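Local coordinates for solute-binding protein Csal_2479 (Chromohalobacter salexigens, PDB 4P1L) that binds D-glucuronate in the periplasm and probably hands it to a tripartite ATP-independent (TRAP) permease for transport into the cell, at residues A[206-211]-A[267-272]; A[216-221]-A[278-283]. One frame throughout, in Å; residues are numbered along the deposited sequence.

Contact 1 of 2, residues A[206-211]-A[267-272]. With BDP (beta-D-glucopyranuronic acid), chain C.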
loop_
_atom_site.group_PDB
_atom_site.type_symbol
_atom_site.label_atom_id
_atom_site.label_comp_id
_atom_site.label_asym_id
_atom_site.label_seq_id
_atom_site.Cartn_x
_atom_site.Cartn_y
_atom_site.Cartn_z
ATOM N N GLU A 206 -8.377 -8.679 -1.710
ATOM C CA GLU A 206 -8.830 -7.313 -1.650
ATOM C C GLU A 206 -7.729 -6.376 -2.129
ATOM O O GLU A 206 -6.541 -6.591 -1.869
ATOM C CB GLU A 206 -9.328 -6.968 -0.234
ATOM C CG GLU A 206 -8.429 -7.417 0.899
ATOM C CD GLU A 206 -7.205 -6.510 1.116
ATOM O OE1 GLU A 206 -7.373 -5.284 1.293
ATOM O OE2 GLU A 206 -6.073 -7.041 1.154
ATOM N N ASN A 207 -8.118 -5.332 -2.861
ATOM C CA ASN A 207 -7.144 -4.420 -3.436
ATOM C C ASN A 207 -7.839 -3.279 -4.156
ATOM O O ASN A 207 -9.073 -3.257 -4.286
ATOM C CB ASN A 207 -6.180 -5.157 -4.392
ATOM C CG ASN A 207 -4.754 -4.751 -4.177
ATOM O OD1 ASN A 207 -4.431 -3.537 -4.121
ATOM N ND2 ASN A 207 -3.883 -5.730 -3.976
ATOM N N ASN A 208 -7.022 -2.343 -4.620
ATOM C CA ASN A 208 -7.473 -1.230 -5.438
ATOM C C ASN A 208 -7.684 -1.681 -6.872
ATOM O O ASN A 208 -7.315 -2.803 -7.234
ATOM C CB ASN A 208 -6.461 -0.094 -5.369
ATOM C CG ASN A 208 -5.036 -0.564 -5.681
ATOM O OD1 ASN A 208 -4.791 -1.250 -6.672
ATOM N ND2 ASN A 208 -4.104 -0.205 -4.810
ATOM N N TYR A 209 -8.290 -0.823 -7.684
ATOM C CA TYR A 209 -8.578 -1.188 -9.064
ATOM C C TYR A 209 -7.311 -1.538 -9.880
ATOM O O TYR A 209 -7.252 -2.592 -10.556
ATOM C CB TYR A 209 -9.379 -0.087 -9.737
ATOM C CG TYR A 209 -10.872 -0.063 -9.442
ATOM C CD1 TYR A 209 -11.687 -1.144 -9.717
ATOM C CD2 TYR A 209 -11.466 1.084 -8.922
ATOM C CE1 TYR A 209 -13.078 -1.091 -9.452
ATOM C CE2 TYR A 209 -12.841 1.151 -8.662
ATOM C CZ TYR A 209 -13.639 0.066 -8.938
ATOM O OH TYR A 209 -15.004 0.132 -8.688
ATOM N N PRO A 210 -6.274 -0.695 -9.802
ATOM C CA PRO A 210 -5.133 -1.033 -10.656
ATOM C C PRO A 210 -4.477 -2.348 -10.323
ATOM O O PRO A 210 -4.024 -3.017 -11.250
ATOM C CB PRO A 210 -4.188 0.150 -10.483
ATOM C CG PRO A 210 -5.092 1.281 -10.096
ATOM C CD PRO A 210 -6.132 0.640 -9.210
ATOM N N SER A 211 -4.493 -2.770 -9.060
ATOM C CA SER A 211 -3.897 -4.056 -8.718
ATOM C C SER A 211 -4.796 -5.203 -9.146
ATOM O O SER A 211 -4.327 -6.175 -9.755
ATOM C CB SER A 211 -3.630 -4.127 -7.218
ATOM O OG SER A 211 -2.497 -3.339 -6.872
ATOM N N ALA A 267 -0.857 11.816 -9.882
ATOM C CA ALA A 267 -1.576 12.159 -11.104
ATOM C C ALA A 267 -1.806 10.917 -11.978
ATOM O O ALA A 267 -2.919 10.703 -12.476
ATOM C CB ALA A 267 -0.819 13.250 -11.895
ATOM N N LEU A 268 -0.744 10.125 -12.188
ATOM C CA LEU A 268 -0.835 8.876 -12.953
ATOM C C LEU A 268 -1.815 7.914 -12.298
ATOM O O LEU A 268 -2.554 7.172 -12.979
ATOM C CB LEU A 268 0.526 8.198 -13.033
ATOM C CG LEU A 268 1.587 8.916 -13.849
ATOM C CD1 LEU A 268 2.938 8.176 -13.749
ATOM C CD2 LEU A 268 1.129 9.047 -15.308
ATOM N N TRP A 269 -1.787 7.909 -10.969
ATOM C CA TRP A 269 -2.672 7.054 -10.199
ATOM C C TRP A 269 -4.146 7.283 -10.525
ATOM O O TRP A 269 -4.887 6.335 -10.790
ATOM C CB TRP A 269 -2.467 7.240 -8.698
ATOM C CG TRP A 269 -3.328 6.287 -7.955
ATOM C CD1 TRP A 269 -4.483 6.573 -7.279
ATOM C CD2 TRP A 269 -3.137 4.869 -7.843
ATOM N NE1 TRP A 269 -5.023 5.421 -6.757
ATOM C CE2 TRP A 269 -4.224 4.358 -7.100
ATOM C CE3 TRP A 269 -2.171 3.982 -8.323
ATOM C CZ2 TRP A 269 -4.346 3.007 -6.787
ATOM C CZ3 TRP A 269 -2.293 2.634 -8.019
ATOM C CH2 TRP A 269 -3.389 2.157 -7.272
ATOM N N GLU A 270 -4.598 8.527 -10.463
ATOM C CA GLU A 270 -6.010 8.815 -10.744
ATOM C C GLU A 270 -6.429 8.325 -12.137
ATOM O O GLU A 270 -7.475 7.692 -12.311
ATOM C CB GLU A 270 -6.282 10.307 -10.600
ATOM C CG GLU A 270 -6.101 10.817 -9.187
ATOM C CD GLU A 270 -6.954 10.054 -8.176
ATOM O OE1 GLU A 270 -8.175 9.880 -8.437
ATOM O OE2 GLU A 270 -6.404 9.613 -7.132
ATOM N N GLU A 271 -5.596 8.593 -13.133
ATOM C CA GLU A 271 -5.900 8.152 -14.486
ATOM C C GLU A 271 -5.921 6.639 -14.532
ATOM O O GLU A 271 -6.777 6.038 -15.179
ATOM C CB GLU A 271 -4.855 8.677 -15.471
ATOM C CG GLU A 271 -5.278 8.581 -16.930
ATOM C CD GLU A 271 -4.914 7.260 -17.599
ATOM O OE1 GLU A 271 -3.967 6.577 -17.129
ATOM O OE2 GLU A 271 -5.565 6.916 -18.620
ATOM N N GLY A 272 -4.976 6.028 -13.829
ATOM C CA GLY A 272 -4.812 4.591 -13.857
ATOM C C GLY A 272 -6.022 3.883 -13.250
ATOM O O GLY A 272 -6.445 2.829 -13.718
HETATM C C1 BDP C . -0.892 -3.322 -3.782
HETATM C C2 BDP C . 0.375 -2.659 -3.264
HETATM C C3 BDP C . 1.503 -3.613 -3.371
HETATM C C4 BDP C . 1.153 -4.819 -2.558
HETATM C C5 BDP C . -0.169 -5.457 -3.058
HETATM C C6 BDP C . -0.596 -6.669 -2.232
HETATM O O2 BDP C . 0.607 -1.535 -4.096
HETATM O O3 BDP C . 2.695 -2.945 -2.699
HETATM O O4 BDP C . 2.212 -5.790 -2.623
HETATM O O5 BDP C . -1.182 -4.501 -3.013
HETATM O O6A BDP C . -1.849 -6.847 -2.088
HETATM O O1 BDP C . -1.963 -2.455 -3.641
HETATM O O6B BDP C . 0.268 -7.465 -1.808
#
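The indole of W269 reaches out from helix 248-282 to meet P210 and N208 at the start of helix 209-214. From CB the side chain leaves with CG anti to the backbone N (chi1 -176°), and the five-membered ring, with its NE1, stays on the helix side of the contact. The benzo ring makes the touch: CH2 approaches P210 CG to 3.4 Å, while CZ3 also meets CG and CZ2 meets CD of the same proline. P210 CG sits over one face of the six-membered ring, 3.8 Å from its centroid, a CH-pi contact suited to proline, whose rigid ring holds a compact methylene surface against the indole; proline also fits the first turn of a helix because it needs no N-H there. At the ring edge CH2 meets N208 ND2 at 3.5 Å, with amide and indole planes 76° apart.

The two ends of the N208 amide have different tasks. Its OD1 accepts from S211 N (2.8 Å), almost head-on to the carbonyl oxygen (C=O...N angle 174°), and so caps the helix; its ND2 donates to S143 O and weakly to O1 of the sugar. Beside it N207 binds more firmly, OD1 accepting from BDP O1 (2.7 Å) and ND2 donating to BDP O5. W269 is thus a second-shell residue behind an asparagine N-cap in the glucuronate pocket of a TRAP solute-binding protein.

Contact 2 of 2, residues A[216-221]-A[278-283]; sequences GHYEVA and QKILDA
The phenol ring of Y218 is held between two aliphatic groups: CG2 of I280 lies over one face, and CG of its own neighbour E219 over the other, each 3.8 Å from the ring plane and displaced from its centre. The I280 methyl makes a CH-pi contact, 4.2 Å from the ring centroid. At the edge, near the ring plane, A283 CB stands 3.8 Å from Y218 CE2, where a small methyl fits beside the ring just past the end of helix 248-282.

Y218 CG lies between the backbone N and the carbonyl carbon (chi1 76°), which directs the ring across to the helix. K279, extended beyond CG, crosses the tyrosine at about a right angle and brings its CE to 3.3 Å from Y218 OH; its ammonium continues to a salt bridge with E213. Lysine suits this exposed margin, its methylenes packing while its charge finds a partner beyond. I280, buried, also touches Y212 and I287.

G216 follows helix 209-214 with positive phi (86°), where a CB would clash with the preceding carbonyl O. A helix-to-strand connection here packs against the long helix of the TRAP solute-binding fold, with the I280 side chain about 14 Å from the bound glucuronate.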
loop_
_atom_site.group_PDB
_atom_site.type_symbol
_atom_site.label_atom_id
_atom_site.label_comp_id
_atom_site.label_asym_id
_atom_site.label_seq_id
_atom_site.Cartn_x
_atom_site.Cartn_y
_atom_site.Cartn_z
ATOM N N GLY A 216 -4.405 -9.498 -12.901
ATOM C CA GLY A 216 -5.253 -10.484 -13.553
ATOM C C GLY A 216 -6.303 -11.104 -12.636
ATOM O O GLY A 216 -7.019 -12.005 -13.060
ATOM N N HIS A 217 -6.409 -10.636 -11.393
ATOM C CA HIS A 217 -7.326 -11.268 -10.437
ATOM C C HIS A 217 -8.750 -11.174 -10.914
ATOM O O HIS A 217 -9.529 -12.084 -10.689
ATOM C CB HIS A 217 -7.196 -10.664 -9.034
ATOM C CG HIS A 217 -5.840 -10.841 -8.430
ATOM N ND1 HIS A 217 -5.468 -10.253 -7.246
ATOM C CD2 HIS A 217 -4.760 -11.533 -8.861
ATOM C CE1 HIS A 217 -4.213 -10.571 -6.972
ATOM N NE2 HIS A 217 -3.774 -11.369 -7.928
ATOM N N TYR A 218 -9.062 -10.098 -11.634
ATOM C CA TYR A 218 -10.418 -9.861 -12.119
ATOM C C TYR A 218 -10.893 -10.942 -13.089
ATOM O O TYR A 218 -12.086 -11.117 -13.276
ATOM C CB TYR A 218 -10.483 -8.504 -12.807
ATOM C CG TYR A 218 -9.877 -8.466 -14.194
ATOM C CD1 TYR A 218 -8.522 -8.289 -14.378
ATOM C CD2 TYR A 218 -10.686 -8.559 -15.329
ATOM C CE1 TYR A 218 -7.966 -8.235 -15.646
ATOM C CE2 TYR A 218 -10.136 -8.506 -16.601
ATOM C CZ TYR A 218 -8.784 -8.335 -16.749
ATOM O OH TYR A 218 -8.232 -8.280 -17.999
ATOM N N GLU A 219 -9.962 -11.662 -13.699
ATOM C CA GLU A 219 -10.324 -12.724 -14.623
ATOM C C GLU A 219 -10.904 -13.933 -13.908
ATOM O O GLU A 219 -11.548 -14.765 -14.541
ATOM C CB GLU A 219 -9.108 -13.172 -15.432
ATOM C CG GLU A 219 -8.511 -12.103 -16.324
ATOM C CD GLU A 219 -7.150 -12.511 -16.853
ATOM O OE1 GLU A 219 -6.826 -13.716 -16.768
ATOM O OE2 GLU A 219 -6.402 -11.632 -17.325
ATOM N N VAL A 220 -10.645 -14.065 -12.606
ATOM C CA VAL A 220 -11.109 -15.241 -11.877
ATOM C C VAL A 220 -12.128 -14.863 -10.802
ATOM O O VAL A 220 -13.121 -15.559 -10.588
ATOM C CB VAL A 220 -9.934 -16.021 -11.262
ATOM C CG1 VAL A 220 -10.456 -17.178 -10.395
ATOM C CG2 VAL A 220 -9.012 -16.534 -12.362
ATOM N N ALA A 221 -11.923 -13.713 -10.182
ATOM C CA ALA A 221 -12.848 -13.236 -9.149
ATOM C C ALA A 221 -13.630 -12.053 -9.724
ATOM O O ALA A 221 -13.161 -10.915 -9.693
ATOM C CB ALA A 221 -12.090 -12.857 -7.914
ATOM N N GLN A 278 -12.509 0.871 -16.248
ATOM C CA GLN A 278 -13.203 0.714 -17.521
ATOM C C GLN A 278 -12.846 -0.633 -18.145
ATOM O O GLN A 278 -13.695 -1.311 -18.727
ATOM C CB GLN A 278 -12.864 1.844 -18.491
ATOM C CG GLN A 278 -13.854 1.919 -19.678
ATOM C CD GLN A 278 -15.327 1.924 -19.232
ATOM O OE1 GLN A 278 -15.758 2.778 -18.442
ATOM N NE2 GLN A 278 -16.094 0.949 -19.720
ATOM N N LYS A 279 -11.592 -1.029 -18.001
ATOM C CA LYS A 279 -11.157 -2.297 -18.552
ATOM C C LYS A 279 -11.881 -3.467 -17.886
ATOM O O LYS A 279 -12.392 -4.350 -18.551
ATOM C CB LYS A 279 -9.646 -2.454 -18.415
ATOM C CG LYS A 279 -9.145 -3.857 -18.719
ATOM C CD LYS A 279 -7.630 -3.894 -18.779
ATOM C CE LYS A 279 -7.118 -5.307 -18.980
ATOM N NZ LYS A 279 -5.643 -5.450 -18.716
ATOM N N ILE A 280 -11.947 -3.469 -16.568
ATOM C CA ILE A 280 -12.604 -4.572 -15.888
ATOM C C ILE A 280 -14.110 -4.544 -16.139
ATOM O O ILE A 280 -14.743 -5.603 -16.271
ATOM C CB ILE A 280 -12.275 -4.591 -14.365
ATOM C CG1 ILE A 280 -12.835 -3.354 -13.677
ATOM C CG2 ILE A 280 -10.788 -4.702 -14.139
ATOM C CD1 ILE A 280 -12.701 -3.422 -12.151
ATOM N N LEU A 281 -14.706 -3.359 -16.269
ATOM C CA LEU A 281 -16.122 -3.312 -16.605
ATOM C C LEU A 281 -16.358 -3.877 -17.994
ATOM O O LEU A 281 -17.286 -4.662 -18.186
ATOM C CB LEU A 281 -16.698 -1.903 -16.511
ATOM C CG LEU A 281 -17.004 -1.387 -15.104
ATOM C CD1 LEU A 281 -17.391 0.064 -15.188
ATOM C CD2 LEU A 281 -18.123 -2.213 -14.452
ATOM N N ASP A 282 -15.531 -3.489 -18.962
ATOM C CA ASP A 282 -15.681 -4.009 -20.321
ATOM C C ASP A 282 -15.530 -5.528 -20.377
ATOM O O ASP A 282 -16.048 -6.181 -21.298
ATOM C CB ASP A 282 -14.684 -3.351 -21.275
ATOM C CG ASP A 282 -15.021 -1.901 -21.548
ATOM O OD1 ASP A 282 -16.143 -1.482 -21.189
ATOM O OD2 ASP A 282 -14.167 -1.182 -22.112
ATOM N N ALA A 283 -14.833 -6.085 -19.392
ATOM C CA ALA A 283 -14.610 -7.530 -19.318
ATOM C C ALA A 283 -15.749 -8.295 -18.631
ATOM O O ALA A 283 -15.700 -9.517 -18.524
ATOM C CB ALA A 283 -13.303 -7.819 -18.616
#

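How the contacts relate
From the N terminus, the chain passes strand 204-207, enters helix 209-214 and turns through 216-221 before strand 223-230. It then runs through strand 234-239 and helix 240-245 into the long helix 248-282, where 267-272 returns to 206-211 and closes the loop of contact 1. Contact 2 closes a second loop of similar length when 278-283 meets 216-221. The segments alternate, so the loops cross rather than nest. Helix 248-282 serves both, touching the start of helix 209-214 first and the connection after it about three turns later. Packing of Y209 CD1 on I280 CD1 at 3.5 Å joins the contacts directly, linking the sugar-pocket side to the helix's C-terminal end.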